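Local coordinates for ABC transporter, solute-binding protein (Staphylococcus aureus, PDB 6LKL) that binds alpha-D-glucose 6-phosphate and probably serves as the extracellular solute-binding lipoprotein of an ABC importer, at residues 13-18 with 27-32; 35-40 with 136-141; 63-68 with 285-290. One frame throughout, in Å; residues are numbered along the deposited sequence.

Contact 1: residues 13-18 with 27-32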
loop_
_atom_site.group_PDB
_atom_site.type_symbol
_atom_site.label_atom_id
_atom_site.label_comp_id
_atom_site.label_asym_id
_atom_site.label_seq_id
_atom_site.Cartn_x
_atom_site.Cartn_y
_atom_site.Cartn_z
ATOM N N LEU A 13 7.935 12.605 -3.435
ATOM C CA LEU A 13 7.704 12.361 -2.014
ATOM C C LEU A 13 8.851 11.632 -1.327
ATOM O O LEU A 13 9.025 11.784 -0.112
ATOM C CB LEU A 13 6.426 11.543 -1.807
ATOM C CG LEU A 13 5.123 12.043 -2.428
ATOM C CD1 LEU A 13 4.018 11.051 -2.117
ATOM C CD2 LEU A 13 4.757 13.422 -1.902
ATOM N N ILE A 14 9.638 10.847 -2.065
ATOM C CA ILE A 14 10.750 10.111 -1.471
ATOM C C ILE A 14 12.096 10.803 -1.668
ATOM O O ILE A 14 13.043 10.504 -0.926
ATOM C CB ILE A 14 10.816 8.665 -2.016
ATOM C CG1 ILE A 14 10.849 8.660 -3.549
ATOM C CG2 ILE A 14 9.645 7.844 -1.481
ATOM C CD1 ILE A 14 11.016 7.280 -4.169
ATOM N N ARG A 15 12.198 11.725 -2.592
ATOM C CA ARG A 15 13.459 12.362 -2.872
ATOM C C ARG A 15 14.097 13.082 -1.714
ATOM O O ARG A 15 15.258 12.955 -1.534
ATOM C CB ARG A 15 13.368 13.281 -4.061
ATOM C CG ARG A 15 13.933 12.691 -5.304
ATOM C CD ARG A 15 15.409 12.477 -5.188
ATOM N NE ARG A 15 15.861 11.535 -6.169
ATOM C CZ ARG A 15 17.006 10.912 -6.134
ATOM N NH1 ARG A 15 17.827 11.139 -5.176
ATOM N NH2 ARG A 15 17.308 10.082 -7.064
ATOM N N PRO A 16 13.348 13.845 -0.948
ATOM C CA PRO A 16 13.962 14.513 0.210
ATOM C C PRO A 16 14.544 13.534 1.212
ATOM O O PRO A 16 15.608 13.788 1.789
ATOM C CB PRO A 16 12.794 15.317 0.801
ATOM C CG PRO A 16 11.889 15.558 -0.365
ATOM C CD PRO A 16 11.959 14.288 -1.159
ATOM N N ILE A 17 13.870 12.406 1.426
ATOM C CA ILE A 17 14.336 11.433 2.407
ATOM C C ILE A 17 15.605 10.754 1.908
ATOM O O ILE A 17 16.578 10.591 2.653
ATOM C CB ILE A 17 13.227 10.410 2.713
ATOM C CG1 ILE A 17 12.011 11.082 3.372
ATOM C CG2 ILE A 17 13.751 9.281 3.602
ATOM C CD1 ILE A 17 11.038 11.769 2.405
ATOM N N LEU A 18 15.611 10.344 0.639
ATOM C CA LEU A 18 16.779 9.673 0.081
ATOM C C LEU A 18 17.940 10.637 -0.144
ATOM O O LEU A 18 19.103 10.228 -0.055
ATOM C CB LEU A 18 16.398 8.973 -1.224
ATOM C CG LEU A 18 15.351 7.858 -1.093
ATOM C CD1 LEU A 18 15.001 7.279 -2.458
ATOM C CD2 LEU A 18 15.807 6.755 -0.147
ATOM N N VAL A 27 26.796 8.796 -1.647
ATOM C CA VAL A 27 26.369 7.888 -2.701
ATOM C C VAL A 27 25.202 8.541 -3.424
ATOM O O VAL A 27 24.398 9.258 -2.822
ATOM C CB VAL A 27 25.984 6.501 -2.127
ATOM C CG1 VAL A 27 24.791 6.616 -1.182
ATOM C CG2 VAL A 27 25.709 5.506 -3.245
ATOM N N LYS A 28 25.119 8.302 -4.726
ATOM C CA LYS A 28 24.009 8.783 -5.534
ATOM C C LYS A 28 22.978 7.673 -5.662
ATOM O O LYS A 28 23.331 6.519 -5.926
ATOM C CB LYS A 28 24.484 9.228 -6.918
ATOM C CG LYS A 28 23.493 10.125 -7.664
ATOM C CD LYS A 28 23.355 11.503 -7.022
ATOM C CE LYS A 28 22.279 12.337 -7.705
ATOM N NZ LYS A 28 20.906 11.787 -7.507
ATOM N N ILE A 29 21.711 8.022 -5.472
ATOM C CA ILE A 29 20.613 7.078 -5.627
ATOM C C ILE A 29 19.909 7.371 -6.942
ATOM O O ILE A 29 19.610 8.531 -7.254
ATOM C CB ILE A 29 19.635 7.148 -4.440
ATOM C CG1 ILE A 29 20.269 6.508 -3.204
ATOM C CG2 ILE A 29 18.305 6.458 -4.779
ATOM C CD1 ILE A 29 19.477 6.687 -1.926
ATOM N N GLU A 30 19.653 6.322 -7.712
ATOM C CA GLU A 30 18.808 6.388 -8.893
ATOM C C GLU A 30 17.512 5.650 -8.594
ATOM O O GLU A 30 17.528 4.561 -8.011
ATOM C CB GLU A 30 19.512 5.771 -10.104
ATOM C CG GLU A 30 18.674 5.703 -11.374
ATOM C CD GLU A 30 19.233 4.724 -12.391
ATOM O OE1 GLU A 30 20.051 3.860 -12.007
ATOM O OE2 GLU A 30 18.846 4.811 -13.576
ATOM N N ILE A 31 16.392 6.253 -8.980
ATOM C CA ILE A 31 15.070 5.718 -8.688
ATOM C C ILE A 31 14.430 5.274 -9.995
ATOM O O ILE A 31 14.338 6.059 -10.947
ATOM C CB ILE A 31 14.190 6.757 -7.971
ATOM C CG1 ILE A 31 14.893 7.278 -6.714
ATOM C CG2 ILE A 31 12.848 6.135 -7.600
ATOM C CD1 ILE A 31 14.247 8.509 -6.108
ATOM N N LYS A 32 13.984 4.022 -10.037
ATOM C CA LYS A 32 13.166 3.511 -11.128
ATOM C C LYS A 32 11.715 3.480 -10.661
ATOM O O LYS A 32 11.397 2.845 -9.650
ATOM C CB LYS A 32 13.644 2.128 -11.574
ATOM C CG LYS A 32 15.050 2.164 -12.172
ATOM C CD LYS A 32 15.473 0.848 -12.813
ATOM C CE LYS A 32 16.661 1.074 -13.748
ATOM N NZ LYS A 32 17.257 -0.184 -14.285
#

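Contact 2: residues 35-40 with 136-141. With MLA (malonic acid), chain C.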
loop_
_atom_site.group_PDB
_atom_site.type_symbol
_atom_site.label_atom_id
_atom_site.label_comp_id
_atom_site.label_asym_id
_atom_site.label_seq_id
_atom_site.Cartn_x
_atom_site.Cartn_y
_atom_site.Cartn_z
ATOM N N SER A 35 4.300 1.348 -11.406
ATOM C CA SER A 35 3.426 0.638 -10.493
ATOM C C SER A 35 4.208 -0.490 -9.830
ATOM O O SER A 35 5.251 -0.928 -10.323
ATOM C CB SER A 35 2.212 0.074 -11.223
ATOM O OG SER A 35 2.578 -1.055 -11.993
ATOM N N THR A 36 3.698 -0.956 -8.691
ATOM C CA THR A 36 4.381 -2.020 -7.961
ATOM C C THR A 36 4.605 -3.232 -8.856
ATOM O O THR A 36 5.710 -3.784 -8.909
ATOM C CB THR A 36 3.575 -2.399 -6.715
ATOM O OG1 THR A 36 3.522 -1.285 -5.815
ATOM C CG2 THR A 36 4.191 -3.600 -6.003
ATOM N N GLN A 37 3.573 -3.643 -9.594
ATOM C CA GLN A 37 3.652 -4.870 -10.378
ATOM C C GLN A 37 4.477 -4.700 -11.649
ATOM O O GLN A 37 5.151 -5.647 -12.069
ATOM C CB GLN A 37 2.244 -5.352 -10.713
ATOM C CG GLN A 37 1.521 -5.921 -9.503
ATOM C CD GLN A 37 0.046 -6.129 -9.750
ATOM O OE1 GLN A 37 -0.794 -5.413 -9.200
ATOM N NE2 GLN A 37 -0.282 -7.110 -10.580
ATOM N N VAL A 38 4.434 -3.524 -12.279
ATOM C CA VAL A 38 5.314 -3.268 -13.417
ATOM C C VAL A 38 6.770 -3.377 -12.984
ATOM O O VAL A 38 7.582 -4.049 -13.630
ATOM C CB VAL A 38 5.009 -1.890 -14.034
ATOM C CG1 VAL A 38 6.089 -1.490 -15.041
ATOM C CG2 VAL A 38 3.643 -1.903 -14.706
ATOM N N LEU A 39 7.114 -2.734 -11.865
ATOM C CA LEU A 39 8.482 -2.791 -11.361
ATOM C C LEU A 39 8.884 -4.225 -11.041
ATOM O O LEU A 39 9.986 -4.665 -11.389
ATOM C CB LEU A 39 8.620 -1.903 -10.125
ATOM C CG LEU A 39 8.469 -0.399 -10.354
ATOM C CD1 LEU A 39 8.300 0.327 -9.029
ATOM C CD2 LEU A 39 9.661 0.159 -11.116
ATOM N N LEU A 40 8.003 -4.969 -10.366
ATOM C CA LEU A 40 8.324 -6.347 -10.009
ATOM C C LEU A 40 8.503 -7.214 -11.250
ATOM O O LEU A 40 9.362 -8.105 -11.275
ATOM C CB LEU A 40 7.233 -6.922 -9.108
ATOM C CG LEU A 40 7.205 -6.425 -7.660
ATOM C CD1 LEU A 40 5.957 -6.926 -6.950
ATOM C CD2 LEU A 40 8.453 -6.869 -6.910
ATOM N N THR A 136 -3.855 -5.264 -11.843
ATOM C CA THR A 136 -2.763 -4.358 -12.158
ATOM C C THR A 136 -2.440 -3.365 -11.052
ATOM O O THR A 136 -1.381 -2.729 -11.115
ATOM C CB THR A 136 -3.077 -3.572 -13.440
ATOM O OG1 THR A 136 -4.285 -2.824 -13.261
ATOM C CG2 THR A 136 -3.240 -4.519 -14.622
ATOM N N THR A 137 -3.309 -3.203 -10.055
ATOM C CA THR A 137 -3.079 -2.264 -8.967
ATOM C C THR A 137 -3.098 -3.003 -7.638
ATOM O O THR A 137 -3.916 -3.902 -7.420
ATOM C CB THR A 137 -4.123 -1.135 -8.937
ATOM O OG1 THR A 137 -5.376 -1.640 -8.459
ATOM C CG2 THR A 137 -4.314 -0.533 -10.322
ATOM N N THR A 138 -2.179 -2.616 -6.758
ATOM C CA THR A 138 -2.125 -3.201 -5.427
ATOM C C THR A 138 -3.351 -2.823 -4.605
ATOM O O THR A 138 -3.852 -3.634 -3.817
ATOM C CB THR A 138 -0.839 -2.747 -4.732
ATOM O OG1 THR A 138 -0.825 -1.314 -4.655
ATOM C CG2 THR A 138 0.394 -3.231 -5.467
ATOM N N THR A 139 -3.856 -1.600 -4.784
ATOM C CA THR A 139 -4.999 -1.147 -3.999
ATOM C C THR A 139 -6.248 -1.948 -4.340
ATOM O O THR A 139 -6.991 -2.360 -3.441
ATOM C CB THR A 139 -5.236 0.346 -4.236
ATOM O OG1 THR A 139 -4.084 1.090 -3.815
ATOM C CG2 THR A 139 -6.459 0.834 -3.460
ATOM N N GLY A 140 -6.500 -2.177 -5.629
ATOM C CA GLY A 140 -7.612 -3.029 -6.013
ATOM C C GLY A 140 -7.459 -4.440 -5.484
ATOM O O GLY A 140 -8.413 -5.032 -4.974
ATOM N N TYR A 141 -6.250 -4.992 -5.594
ATOM C CA TYR A 141 -5.975 -6.329 -5.084
ATOM C C TYR A 141 -6.284 -6.427 -3.593
ATOM O O TYR A 141 -6.970 -7.354 -3.149
ATOM C CB TYR A 141 -4.516 -6.685 -5.367
ATOM C CG TYR A 141 -4.045 -7.965 -4.729
ATOM C CD1 TYR A 141 -4.414 -9.198 -5.250
ATOM C CD2 TYR A 141 -3.218 -7.943 -3.617
ATOM C CE1 TYR A 141 -3.982 -10.373 -4.674
ATOM C CE2 TYR A 141 -2.779 -9.112 -3.035
ATOM C CZ TYR A 141 -3.163 -10.323 -3.568
ATOM O OH TYR A 141 -2.728 -11.488 -2.982
HETATM C C1 MLA C . -1.659 1.223 -6.674
HETATM O O1A MLA C . -2.562 0.666 -5.999
HETATM O O1B MLA C . -1.943 1.794 -7.759
HETATM C C2 MLA C . -0.217 1.201 -6.176
HETATM C C3 MLA C . 0.576 0.181 -6.990
HETATM O O3A MLA C . 1.825 0.303 -7.105
HETATM O O3B MLA C . -0.024 -0.779 -7.542
HETATM O O HOH W 1 0.403 -2.357 -12.996
HETATM O O HOH W 2 0.755 -2.760 -9.288
#

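Contact 3: residues 63-68 with 285-290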
loop_
_atom_site.group_PDB
_atom_site.type_symbol
_atom_site.label_atom_id
_atom_site.label_comp_id
_atom_site.label_asym_id
_atom_site.label_seq_id
_atom_site.Cartn_x
_atom_site.Cartn_y
_atom_site.Cartn_z
ATOM N N THR A 63 2.441 -9.081 -2.662
ATOM C CA THR A 63 2.439 -9.002 -4.118
ATOM C C THR A 63 3.633 -9.663 -4.788
ATOM O O THR A 63 3.587 -9.884 -6.003
ATOM C CB THR A 63 2.381 -7.535 -4.576
ATOM O OG1 THR A 63 3.547 -6.835 -4.120
ATOM C CG2 THR A 63 1.137 -6.869 -4.043
ATOM N N ILE A 64 4.698 -9.976 -4.055
ATOM C CA ILE A 64 5.857 -10.619 -4.667
ATOM C C ILE A 64 5.461 -12.042 -5.045
ATOM O O ILE A 64 5.191 -12.873 -4.174
ATOM C CB ILE A 64 7.070 -10.603 -3.730
ATOM C CG1 ILE A 64 7.650 -9.188 -3.649
ATOM C CG2 ILE A 64 8.129 -11.610 -4.193
ATOM C CD1 ILE A 64 8.795 -9.032 -2.662
ATOM N N ASP A 65 5.436 -12.329 -6.346
ATOM C CA ASP A 65 5.206 -13.683 -6.834
ATOM C C ASP A 65 6.495 -14.440 -7.119
ATOM O O ASP A 65 6.439 -15.642 -7.400
ATOM C CB ASP A 65 4.351 -13.648 -8.107
ATOM C CG ASP A 65 2.894 -13.326 -7.824
ATOM O OD1 ASP A 65 2.345 -13.870 -6.843
ATOM O OD2 ASP A 65 2.298 -12.534 -8.583
ATOM N N HIS A 66 7.647 -13.775 -7.051
ATOM C CA HIS A 66 8.939 -14.382 -7.373
ATOM C C HIS A 66 9.907 -14.103 -6.234
ATOM O O HIS A 66 10.762 -13.213 -6.332
ATOM C CB HIS A 66 9.477 -13.853 -8.703
ATOM C CG HIS A 66 8.542 -14.068 -9.851
ATOM N ND1 HIS A 66 8.211 -15.324 -10.311
ATOM C CD2 HIS A 66 7.860 -13.191 -10.624
ATOM C CE1 HIS A 66 7.368 -15.211 -11.322
ATOM N NE2 HIS A 66 7.140 -13.928 -11.533
ATOM N N PRO A 67 9.791 -14.838 -5.127
ATOM C CA PRO A 67 10.742 -14.645 -4.022
ATOM C C PRO A 67 12.181 -14.885 -4.431
ATOM O O PRO A 67 13.093 -14.391 -3.755
ATOM C CB PRO A 67 10.284 -15.668 -2.971
ATOM C CG PRO A 67 8.913 -16.092 -3.378
ATOM C CD PRO A 67 8.828 -15.918 -4.856
ATOM N N GLU A 68 12.416 -15.626 -5.516
ATOM C CA GLU A 68 13.774 -15.884 -5.976
ATOM C C GLU A 68 14.470 -14.635 -6.497
ATOM O O GLU A 68 15.690 -14.662 -6.675
ATOM C CB GLU A 68 13.764 -16.970 -7.061
ATOM C CG GLU A 68 13.206 -16.548 -8.427
ATOM C CD GLU A 68 11.720 -16.823 -8.579
ATOM O OE1 GLU A 68 11.221 -16.766 -9.724
ATOM O OE2 GLU A 68 11.054 -17.106 -7.561
ATOM N N PRO A 285 -1.044 -16.832 -2.223
ATOM C CA PRO A 285 -0.131 -16.048 -3.062
ATOM C C PRO A 285 -0.876 -15.081 -3.974
ATOM O O PRO A 285 -2.002 -15.337 -4.405
ATOM C CB PRO A 285 0.616 -17.116 -3.868
ATOM C CG PRO A 285 0.570 -18.325 -3.008
ATOM C CD PRO A 285 -0.748 -18.274 -2.295
ATOM N N HIS A 286 -0.215 -13.961 -4.271
ATOM C CA HIS A 286 -0.796 -12.918 -5.108
ATOM C C HIS A 286 -1.381 -13.492 -6.396
ATOM O O HIS A 286 -2.580 -13.356 -6.664
ATOM C CB HIS A 286 0.279 -11.865 -5.404
ATOM C CG HIS A 286 -0.127 -10.830 -6.406
ATOM N ND1 HIS A 286 0.309 -10.850 -7.713
ATOM C CD2 HIS A 286 -0.908 -9.730 -6.287
ATOM C CE1 HIS A 286 -0.196 -9.814 -8.360
ATOM N NE2 HIS A 286 -0.937 -9.118 -7.516
ATOM N N HIS A 287 -0.547 -14.159 -7.200
ATOM C CA HIS A 287 -1.015 -14.673 -8.483
ATOM C C HIS A 287 -2.125 -15.705 -8.313
ATOM O O HIS A 287 -3.035 -15.775 -9.147
ATOM C CB HIS A 287 0.157 -15.268 -9.270
ATOM C CG HIS A 287 0.643 -16.582 -8.740
ATOM N ND1 HIS A 287 0.448 -17.771 -9.409
ATOM C CD2 HIS A 287 1.315 -16.894 -7.608
ATOM C CE1 HIS A 287 0.981 -18.759 -8.714
ATOM N NE2 HIS A 287 1.512 -18.254 -7.614
ATOM N N LYS A 288 -2.078 -16.509 -7.251
ATOM C CA LYS A 288 -3.110 -17.526 -7.062
ATOM C C LYS A 288 -4.441 -16.897 -6.665
ATOM O O LYS A 288 -5.501 -17.343 -7.116
ATOM C CB LYS A 288 -2.655 -18.558 -6.031
ATOM C CG LYS A 288 -1.868 -19.701 -6.663
ATOM C CD LYS A 288 -1.310 -20.680 -5.641
ATOM C CE LYS A 288 -0.308 -21.627 -6.291
ATOM N NZ LYS A 288 1.101 -21.257 -5.977
ATOM N N PHE A 289 -4.414 -15.863 -5.821
ATOM C CA PHE A 289 -5.655 -15.170 -5.491
ATOM C C PHE A 289 -6.299 -14.567 -6.735
ATOM O O PHE A 289 -7.519 -14.659 -6.916
ATOM C CB PHE A 289 -5.403 -14.086 -4.445
ATOM C CG PHE A 289 -6.652 -13.367 -4.017
ATOM C CD1 PHE A 289 -7.449 -13.880 -3.009
ATOM C CD2 PHE A 289 -7.040 -12.192 -4.638
ATOM C CE1 PHE A 289 -8.607 -13.227 -2.618
ATOM C CE2 PHE A 289 -8.194 -11.535 -4.252
ATOM C CZ PHE A 289 -8.978 -12.055 -3.240
ATOM N N LEU A 290 -5.498 -13.949 -7.609
ATOM C CA LEU A 290 -6.056 -13.336 -8.814
ATOM C C LEU A 290 -6.648 -14.386 -9.745
ATOM O O LEU A 290 -7.671 -14.138 -10.396
ATOM C CB LEU A 290 -4.987 -12.523 -9.549
ATOM C CG LEU A 290 -4.495 -11.229 -8.897
ATOM C CD1 LEU A 290 -3.387 -10.609 -9.741
ATOM C CD2 LEU A 290 -5.638 -10.236 -8.700
#

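Contact 1: residues 13-18 with 27-32
R15 reaches across from the helix to the strand and donates a hydrogen bond from NH2 to the backbone O of I29. R15 NH2 lies 2.8 Å from I29 O, and the N-H...O angle of 168° makes the bond nearly straight. The carbonyl oxygen lies almost exactly in the guanidinium plane, whereas the donor sits well above the plane of the carbonyl and not on a lone pair. One face of the same guanidinium is covered by the delta methyl of I31, with R15 NE 3.4 Å from I31 CD1. A bend in the arginine chain at chi2 (-66°) lets the group run past I31 in the opposite direction to that side chain.

I31 CD1 is also the meeting point of two buried side chains: I14 CD1 meets I31 CD1 tip to tip at 4.0 Å, and L18 CD1 approaches I31 CD1 in the same way at 3.9 Å. L18 also lies across I29 at about a right angle, L18 CB 3.9 Å from I29 CD1.

Further out, K28 NZ comes within 3.9 Å of R15 NH1, and E22 explains the closeness: its carboxylate makes a salt bridge with each of them and also accepts from the backbone N of I29. N19 adds a second bond to R15 NH1. I29 rests on L3 and V5 of strand 3-7, beside which its own strand runs parallel.

The short axes of helix and strand lie 10.5 Å apart at closest and run antiparallel, 160° between their directions. This is the returning half of a beta-alpha-beta crossover: strand 3-7, helix 11-25 and strand 29-33, in a fold of the periplasmic-binding-protein type.

Contact 2: residues 35-40 with 136-141
T36 and T138 meet at about a right angle, each at the first turn of its helix, with T36 CB 3.5 Å from T138 CG2. The torsions sort methyl from hydroxyl. In T138 the methyl is anti to the carbonyl carbon and OG1 stands between that carbon and the backbone N (chi1 59°), which sends CG2 toward T36 and OG1 to a carboxylate of the bound malonic acid.

That ligand, probably from the crystallisation liquor, bridges the two segments. Malonic acid O3A accepts from both the N and OG1 of T36, the latter at 2.7 Å. T138 N donates to malonic acid O3B at 2.9 Å, a nearly straight bond (171°). O1A gathers three donors: T138 OG1, T139 N and T139 OG1.

Two helix N-termini thus point at one diacid, an anion site of the kind found between the lobes of periplasmic-binding-protein folds, and their partial positive ends would probably stabilise its charge. T36, T138 and T139 also contact glucose 6-phosphate when that sugar is bound. S35 and T137 are the N-caps: S35 OG accepts from V38 N, and T137 OG1 accepts from G140 N at 3.1 Å. T137 OG1 is further tied to N133 and S132.

Q37 runs extended beyond CG toward the other segment. Q37 OE1 comes up against T136 C at 3.2 Å without bonding to the nearby peptide N of T137, where the angle is poor; the amide is instead held by NE2 donating to N135 O. Two waters complete the link. One molecule donates to T136 O at 2.6 Å and sits 2.7 Å from S35 OG, while a second accepts from Q37 N and lies near both T136 O and malonate O3B.

Contact 3: residues 63-68 with 285-290
D65 grips the start of helix 286-293 with both oxygens of its carboxylate, and these two hydrogen bonds are the polar part of the contact. D65 OD1 accepts from the backbone N of H287 at 2.9 Å, and D65 OD2 accepts from the ring nitrogen ND1 of H286 at 2.7 Å. Each oxygen is met on its syn side, with the donor somewhat tilted from the carboxylate plane. The ring bond is fairly straight (165°), and OD2 lies close to the plane of the H286 ring. Because H286 CG is anti to its backbone N (chi1 172°), the imidazole swings out toward the aspartate while the main chain of the next residue offers its N-H to the other oxygen. The pair fixes the rotation of the carboxylate and also that of the H286 ring, and it identifies ND1 of that ring as a donor. An acidic group at a helix N-terminus would probably be stabilised by the helix end.

The H287 ring makes a close C-H edge approach to the same carboxylate, standing nearly perpendicular to it (86° between planes) with H287 CD2 3.3 Å from D65 OD1.

Van der Waals contact is left to T63 and H286. Where D65 meets the H286 ring at its edge, T63 covers one face: T63 CB lies over it, offset toward the rim, and T63 CA is 3.8 Å from H286 CB. T63 OG1 is occupied elsewhere, by V59 O.

The loop after helix 60-63 is thereby joined to the C-terminal helix, and both lean on helices 36-44 and 138-151. T63 touches T36 and L40 of the first and T138 of the second; H286 rests on Q37 and meets the ring of Y141 edge-to-face, while F289 packs against that same tyrosine.

Overall arrangement
Contact 1 lies toward the periphery, its centre 19 Å from the centre of the chain, yet has a largely buried aliphatic layer under its arginine; it joins neighbours in sequence. Contact 2, its centre only 9 Å from that of the chain, is a surface contact, polar and hydrated, consistent with its place at the ligand site. Contact 3, partly buried, relies on a charged group at a helix end, and its residues rest on helices 36-44 and 138-151, the two that contact 2 brings together. Contacts 1 and 2 touch where K32 O meets L39 CD2. Segments of contacts 2 and 3 alternate in sequence. Contact 3 stays clear of contact 1, about 14 Å between nearest atoms.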